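Local coordinates for beta-lactamase-like protein (Koribacter versatilis, PDB 6B9V) that is a metal-dependent diphosphatase of the PhnP family, with a metallo-beta-lactamase fold, that cleaves reactive photoproducts of FAD, at residues R103-K117 / Q135-L148. Residues are numbered along the deposited sequence; the frame is centred on the assembly and turned at random.
Sequences RVPLYANEKTERVLK and QVEMHRVHHEAIEL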
loop_
_atom_site.group_PDB
_atom_site.type_symbol
_atom_site.label_atom_id
_atom_site.label_comp_id
_atom_site.label_asym_id
_atom_site.label_seq_id
_atom_site.Cartn_x
_atom_site.Cartn_y
_atom_site.Cartn_z
ATOM N N ARG A 103 -8.615 4.307 -21.879
ATOM C CA ARG A 103 -8.611 3.928 -20.475
ATOM C C ARG A 103 -7.867 2.607 -20.303
ATOM O O ARG A 103 -7.787 1.808 -21.240
ATOM C CB ARG A 103 -10.036 3.796 -19.936
ATOM C CG ARG A 103 -10.871 5.072 -20.008
ATOM C CD ARG A 103 -12.290 4.795 -19.552
ATOM N NE ARG A 103 -13.096 6.007 -19.451
ATOM C CZ ARG A 103 -14.402 6.009 -19.204
ATOM N NH1 ARG A 103 -15.052 4.863 -19.040
ATOM N NH2 ARG A 103 -15.062 7.157 -19.128
ATOM N N VAL A 104 -7.321 2.391 -19.109
ATOM C CA VAL A 104 -6.760 1.091 -18.727
ATOM C C VAL A 104 -7.902 0.096 -18.493
ATOM O O VAL A 104 -8.781 0.335 -17.654
ATOM C CB VAL A 104 -5.889 1.196 -17.445
ATOM C CG1 VAL A 104 -5.391 -0.187 -16.984
ATOM C CG2 VAL A 104 -4.715 2.149 -17.653
ATOM N N PRO A 105 -7.910 -1.016 -19.241
ATOM C CA PRO A 105 -8.981 -1.991 -19.027
ATOM C C PRO A 105 -8.713 -2.918 -17.828
ATOM O O PRO A 105 -7.615 -3.448 -17.679
ATOM C CB PRO A 105 -9.003 -2.774 -20.342
ATOM C CG PRO A 105 -7.586 -2.721 -20.824
ATOM C CD PRO A 105 -6.991 -1.421 -20.319
ATOM N N LEU A 106 -9.722 -3.077 -16.976
ATOM C CA LEU A 106 -9.686 -4.010 -15.856
ATOM C C LEU A 106 -10.598 -5.186 -16.150
ATOM O O LEU A 106 -11.707 -5.002 -16.618
ATOM C CB LEU A 106 -10.136 -3.347 -14.559
ATOM C CG LEU A 106 -9.659 -1.949 -14.194
ATOM C CD1 LEU A 106 -10.224 -1.607 -12.825
ATOM C CD2 LEU A 106 -8.145 -1.849 -14.200
ATOM N N TYR A 107 -10.148 -6.391 -15.859
ATOM C CA TYR A 107 -10.961 -7.567 -16.129
ATOM C C TYR A 107 -11.270 -8.267 -14.817
ATOM O O TYR A 107 -10.355 -8.597 -14.071
ATOM C CB TYR A 107 -10.235 -8.502 -17.103
ATOM C CG TYR A 107 -10.131 -7.916 -18.492
ATOM C CD1 TYR A 107 -9.115 -7.023 -18.821
ATOM C CD2 TYR A 107 -11.063 -8.240 -19.471
ATOM C CE1 TYR A 107 -9.032 -6.470 -20.103
ATOM C CE2 TYR A 107 -10.987 -7.696 -20.747
ATOM C CZ TYR A 107 -9.967 -6.810 -21.055
ATOM O OH TYR A 107 -9.886 -6.260 -22.320
ATOM N N ALA A 108 -12.547 -8.487 -14.533
ATOM C CA ALA A 108 -12.899 -9.148 -13.276
ATOM C C ALA A 108 -14.221 -9.874 -13.385
ATOM O O ALA A 108 -15.069 -9.511 -14.210
ATOM C CB ALA A 108 -12.948 -8.122 -12.127
ATOM N N ASN A 109 -14.412 -10.908 -12.567
ATOM C CA ASN A 109 -15.723 -11.543 -12.516
ATOM C C ASN A 109 -16.690 -10.636 -11.760
ATOM O O ASN A 109 -16.280 -9.605 -11.218
ATOM C CB ASN A 109 -15.656 -12.955 -11.893
ATOM C CG ASN A 109 -15.182 -12.964 -10.448
ATOM O OD1 ASN A 109 -15.187 -11.946 -9.757
ATOM N ND2 ASN A 109 -14.778 -14.140 -9.978
ATOM N N GLU A 110 -17.964 -11.011 -11.724
ATOM C CA GLU A 110 -18.984 -10.130 -11.158
ATOM C C GLU A 110 -18.755 -9.817 -9.665
ATOM O O GLU A 110 -18.958 -8.676 -9.236
ATOM C CB GLU A 110 -20.373 -10.737 -11.364
ATOM C CG GLU A 110 -21.532 -9.812 -11.013
ATOM C CD GLU A 110 -21.747 -9.667 -9.509
ATOM O OE1 GLU A 110 -21.563 -10.671 -8.779
ATOM O OE2 GLU A 110 -22.074 -8.545 -9.061
ATOM N N LYS A 111 -18.367 -10.805 -8.866
ATOM C CA LYS A 111 -18.199 -10.528 -7.435
ATOM C C LYS A 111 -17.024 -9.561 -7.197
ATOM O O LYS A 111 -17.085 -8.642 -6.347
ATOM C CB LYS A 111 -17.995 -11.823 -6.645
ATOM C CG LYS A 111 -18.301 -11.659 -5.148
ATOM C CD LYS A 111 -17.884 -12.877 -4.330
ATOM C CE LYS A 111 -18.256 -12.721 -2.858
ATOM N NZ LYS A 111 -17.618 -11.533 -2.226
ATOM N N THR A 112 -15.968 -9.741 -7.985
ATOM C CA THR A 112 -14.791 -8.892 -7.849
ATOM C C THR A 112 -15.100 -7.463 -8.339
ATOM O O THR A 112 -14.709 -6.474 -7.704
ATOM C CB THR A 112 -13.608 -9.498 -8.605
ATOM O OG1 THR A 112 -13.333 -10.809 -8.072
ATOM C CG2 THR A 112 -12.374 -8.623 -8.474
ATOM N N GLU A 113 -15.810 -7.368 -9.460
ATOM C CA GLU A 113 -16.282 -6.089 -9.965
ATOM C C GLU A 113 -17.101 -5.360 -8.899
ATOM O O GLU A 113 -16.889 -4.177 -8.668
ATOM C CB GLU A 113 -17.120 -6.292 -11.230
ATOM C CG GLU A 113 -17.786 -5.025 -11.722
ATOM C CD GLU A 113 -18.777 -5.293 -12.836
ATOM O OE1 GLU A 113 -18.588 -6.281 -13.575
ATOM O OE2 GLU A 113 -19.754 -4.529 -12.956
ATOM N N ARG A 114 -18.030 -6.082 -8.258
ATOM C CA ARG A 114 -18.892 -5.516 -7.209
ATOM C C ARG A 114 -18.058 -4.885 -6.077
ATOM O O ARG A 114 -18.316 -3.733 -5.630
ATOM C CB ARG A 114 -19.818 -6.606 -6.642
ATOM C CG ARG A 114 -21.108 -6.119 -5.994
ATOM C CD ARG A 114 -21.768 -7.230 -5.147
ATOM N NE ARG A 114 -21.798 -8.526 -5.831
ATOM C CZ ARG A 114 -22.099 -9.683 -5.249
ATOM N NH1 ARG A 114 -22.407 -9.729 -3.960
ATOM N NH2 ARG A 114 -22.095 -10.806 -5.962
ATOM N N VAL A 115 -17.059 -5.637 -5.618
ATOM C CA VAL A 115 -16.187 -5.119 -4.563
ATOM C C VAL A 115 -15.359 -3.910 -5.028
ATOM O O VAL A 115 -15.250 -2.909 -4.307
ATOM C CB VAL A 115 -15.235 -6.225 -4.032
ATOM C CG1 VAL A 115 -14.251 -5.646 -3.022
ATOM C CG2 VAL A 115 -16.043 -7.378 -3.426
ATOM N N LEU A 116 -14.770 -3.994 -6.216
ATOM C CA LEU A 116 -13.982 -2.875 -6.752
ATOM C C LEU A 116 -14.791 -1.579 -6.896
ATOM O O LEU A 116 -14.326 -0.496 -6.505
ATOM C CB LEU A 116 -13.374 -3.230 -8.115
ATOM C CG LEU A 116 -12.211 -4.228 -8.138
ATOM C CD1 LEU A 116 -11.881 -4.607 -9.577
ATOM C CD2 LEU A 116 -10.969 -3.658 -7.447
ATOM N N LYS A 117 -15.989 -1.679 -7.466
ATOM C CA LYS A 117 -16.809 -0.489 -7.663
ATOM C C LYS A 117 -17.263 0.080 -6.327
ATOM O O LYS A 117 -17.420 1.300 -6.187
ATOM C CB LYS A 117 -18.020 -0.794 -8.547
ATOM C CG LYS A 117 -17.638 -1.079 -9.990
ATOM C CD LYS A 117 -18.873 -1.242 -10.858
ATOM C CE LYS A 117 -18.507 -1.224 -12.333
ATOM N NZ LYS A 117 -19.699 -1.438 -13.199
ATOM N N GLN A 135 -10.029 7.078 -17.108
ATOM C CA GLN A 135 -8.798 6.499 -16.589
ATOM C C GLN A 135 -8.842 4.981 -16.725
ATOM O O GLN A 135 -7.984 4.386 -17.378
ATOM C CB GLN A 135 -8.572 6.889 -15.125
ATOM C CG GLN A 135 -9.128 8.241 -14.727
ATOM C CD GLN A 135 -10.622 8.203 -14.465
ATOM O OE1 GLN A 135 -11.183 7.155 -14.138
ATOM N NE2 GLN A 135 -11.277 9.349 -14.621
ATOM N N VAL A 136 -9.846 4.359 -16.108
ATOM C CA VAL A 136 -9.969 2.901 -16.142
ATOM C C VAL A 136 -11.380 2.470 -16.545
ATOM O O VAL A 136 -12.349 3.193 -16.307
ATOM C CB VAL A 136 -9.613 2.268 -14.774
ATOM C CG1 VAL A 136 -8.236 2.723 -14.330
ATOM C CG2 VAL A 136 -10.658 2.622 -13.727
ATOM N N GLU A 137 -11.494 1.299 -17.168
ATOM C CA GLU A 137 -12.801 0.789 -17.582
ATOM C C GLU A 137 -12.949 -0.681 -17.219
ATOM O O GLU A 137 -12.018 -1.455 -17.410
ATOM C CB GLU A 137 -13.009 0.978 -19.088
ATOM C CG GLU A 137 -11.934 0.318 -19.940
ATOM C CD GLU A 137 -12.181 0.471 -21.425
ATOM O OE1 GLU A 137 -13.059 1.277 -21.804
ATOM O OE2 GLU A 137 -11.498 -0.220 -22.213
ATOM N N MET A 138 -14.120 -1.061 -16.710
ATOM C CA MET A 138 -14.377 -2.444 -16.292
ATOM C C MET A 138 -14.888 -3.359 -17.410
ATOM O O MET A 138 -15.786 -3.004 -18.173
ATOM C CB MET A 138 -15.394 -2.474 -15.146
ATOM C CG MET A 138 -14.852 -2.117 -13.777
ATOM S SD MET A 138 -13.887 -3.446 -13.030
ATOM C CE MET A 138 -14.693 -4.901 -13.696
ATOM N N HIS A 139 -14.333 -4.565 -17.458
ATOM C CA HIS A 139 -14.756 -5.619 -18.364
ATOM C C HIS A 139 -15.060 -6.898 -17.566
ATOM O O HIS A 139 -14.264 -7.332 -16.708
ATOM C CB HIS A 139 -13.679 -5.903 -19.419
ATOM C CG HIS A 139 -13.338 -4.728 -20.285
ATOM N ND1 HIS A 139 -13.838 -4.572 -21.560
ATOM C CD2 HIS A 139 -12.532 -3.661 -20.066
ATOM C CE1 HIS A 139 -13.362 -3.456 -22.086
ATOM N NE2 HIS A 139 -12.569 -2.883 -21.199
ATOM N N ARG A 140 -16.206 -7.503 -17.858
ATOM C CA ARG A 140 -16.660 -8.680 -17.119
ATOM C C ARG A 140 -16.014 -9.981 -17.596
ATOM O O ARG A 140 -16.010 -10.293 -18.784
ATOM C CB ARG A 140 -18.182 -8.804 -17.212
ATOM C CG ARG A 140 -18.757 -10.068 -16.570
ATOM C CD ARG A 140 -18.770 -9.973 -15.050
ATOM N NE ARG A 140 -19.448 -8.764 -14.589
ATOM C CZ ARG A 140 -20.751 -8.685 -14.336
ATOM N NH1 ARG A 140 -21.528 -9.747 -14.498
ATOM N NH2 ARG A 140 -21.278 -7.544 -13.922
ATOM N N VAL A 141 -15.481 -10.743 -16.649
ATOM C CA VAL A 141 -14.924 -12.057 -16.928
ATOM C C VAL A 141 -15.903 -13.157 -16.517
ATOM O O VAL A 141 -16.341 -13.210 -15.368
ATOM C CB VAL A 141 -13.597 -12.293 -16.175
ATOM C CG1 VAL A 141 -13.020 -13.660 -16.525
ATOM C CG2 VAL A 141 -12.585 -11.190 -16.481
ATOM N N HIS A 142 -16.249 -14.033 -17.454
ATOM C CA HIS A 142 -16.893 -15.280 -17.087
ATOM C C HIS A 142 -15.949 -16.410 -17.460
ATOM O O HIS A 142 -14.733 -16.245 -17.402
ATOM C CB HIS A 142 -18.253 -15.442 -17.765
ATOM C CG HIS A 142 -19.218 -16.268 -16.972
ATOM N ND1 HIS A 142 -19.656 -17.512 -17.386
ATOM C CD2 HIS A 142 -19.819 -16.042 -15.779
ATOM C CE1 HIS A 142 -20.489 -18.004 -16.490
ATOM N NE2 HIS A 142 -20.606 -17.131 -15.503
ATOM N N HIS A 143 -16.489 -17.550 -17.856
ATOM C CA HIS A 143 -15.644 -18.713 -18.085
ATOM C C HIS A 143 -14.968 -18.696 -19.457
ATOM O O HIS A 143 -13.997 -19.417 -19.685
ATOM C CB HIS A 143 -16.459 -19.993 -17.897
ATOM C CG HIS A 143 -16.675 -20.357 -16.459
ATOM N ND1 HIS A 143 -17.015 -19.428 -15.499
ATOM C CD2 HIS A 143 -16.589 -21.546 -15.816
ATOM C CE1 HIS A 143 -17.137 -20.030 -14.328
ATOM N NE2 HIS A 143 -16.885 -21.315 -14.494
ATOM N N GLU A 144 -15.461 -17.862 -20.362
ATOM C CA GLU A 144 -14.845 -17.737 -21.681
ATOM C C GLU A 144 -13.466 -17.083 -21.585
ATOM O O GLU A 144 -13.198 -16.325 -20.654
ATOM C CB GLU A 144 -15.750 -16.934 -22.618
ATOM C CG GLU A 144 -17.189 -17.431 -22.673
ATOM C CD GLU A 144 -17.435 -18.328 -23.866
ATOM O OE1 GLU A 144 -16.446 -18.707 -24.530
ATOM O OE2 GLU A 144 -18.610 -18.655 -24.140
ATOM N N ALA A 145 -12.597 -17.371 -22.550
ATOM C CA ALA A 145 -11.241 -16.811 -22.559
ATOM C C ALA A 145 -11.219 -15.294 -22.768
ATOM O O ALA A 145 -12.045 -14.730 -23.485
ATOM C CB ALA A 145 -10.394 -17.495 -23.633
ATOM N N ILE A 146 -10.258 -14.651 -22.121
ATOM C CA ILE A 146 -10.015 -13.225 -22.241
ATOM C C ILE A 146 -9.021 -12.979 -23.359
ATOM O O ILE A 146 -7.864 -13.383 -23.254
ATOM C CB ILE A 146 -9.445 -12.628 -20.933
ATOM C CG1 ILE A 146 -10.272 -13.064 -19.722
ATOM C CG2 ILE A 146 -9.358 -11.114 -21.030
ATOM C CD1 ILE A 146 -11.751 -12.754 -19.851
ATOM N N GLU A 147 -9.467 -12.308 -24.417
ATOM C CA GLU A 147 -8.602 -11.992 -25.544
ATOM C C GLU A 147 -7.802 -10.722 -25.274
ATOM O O GLU A 147 -8.353 -9.623 -25.277
ATOM C CB GLU A 147 -9.439 -11.839 -26.816
ATOM C CG GLU A 147 -10.375 -13.009 -27.077
ATOM C CD GLU A 147 -9.666 -14.212 -27.676
ATOM O OE1 GLU A 147 -8.476 -14.080 -28.038
ATOM O OE2 GLU A 147 -10.299 -15.286 -27.792
ATOM N N LEU A 148 -6.508 -10.879 -25.011
ATOM C CA LEU A 148 -5.651 -9.746 -24.704
ATOM C C LEU A 148 -4.493 -9.630 -25.682
ATOM O O LEU A 148 -3.515 -10.383 -25.607
ATOM C CB LEU A 148 -5.111 -9.857 -23.277
ATOM C CG LEU A 148 -6.140 -9.775 -22.148
ATOM C CD1 LEU A 148 -5.464 -9.874 -20.766
ATOM C CD2 LEU A 148 -6.953 -8.497 -22.263
HETATM O O HOH W 1 -8.972 0.694 -23.499
HETATM O O HOH W 2 -18.547 -13.393 -13.615
#
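NE and NH2 of R140 both converge on a single carboxylate oxygen of E113: NE lies 2.8 Å from OE1 of E113, and NH2 meets the same atom from the same face of the carboxylate. The bends of R140 at chi2 and chi3 (76° and 53°) fold its guanidinium back over the first turn of helix 110-117, where CB and CG of E110 cover one face. E113 OE2 takes K117 NZ at 3.1 Å, completing a salt-bridge network beside M138, whose CE packs 3.7 Å from E113 CG while its sulfur reaches L106 and L116.

Six backbone bonds, from V104 N to Q135 O through to V141 N to A108 O, pair the strands in parallel. On the face bearing Y107 and H139, these rings form an offset stack, centroids 4.8 Å apart, and CG2 of I146, from the second sheet, covers the tyrosine's opposite face in a CH-pi contact. H139 NE2 donates to E137 OE2 (3.0 Å) in the imidazole plane, which probably helps fix its rotation.

Strand 136-140, outermost in its sheet within this chain, exemplifies an edge strand held by backbone pairing and by different chemistry on its two faces: R140 ties it to the helix, H139 stacks on its neighbour, and E113's shared charge probably stabilises both cations.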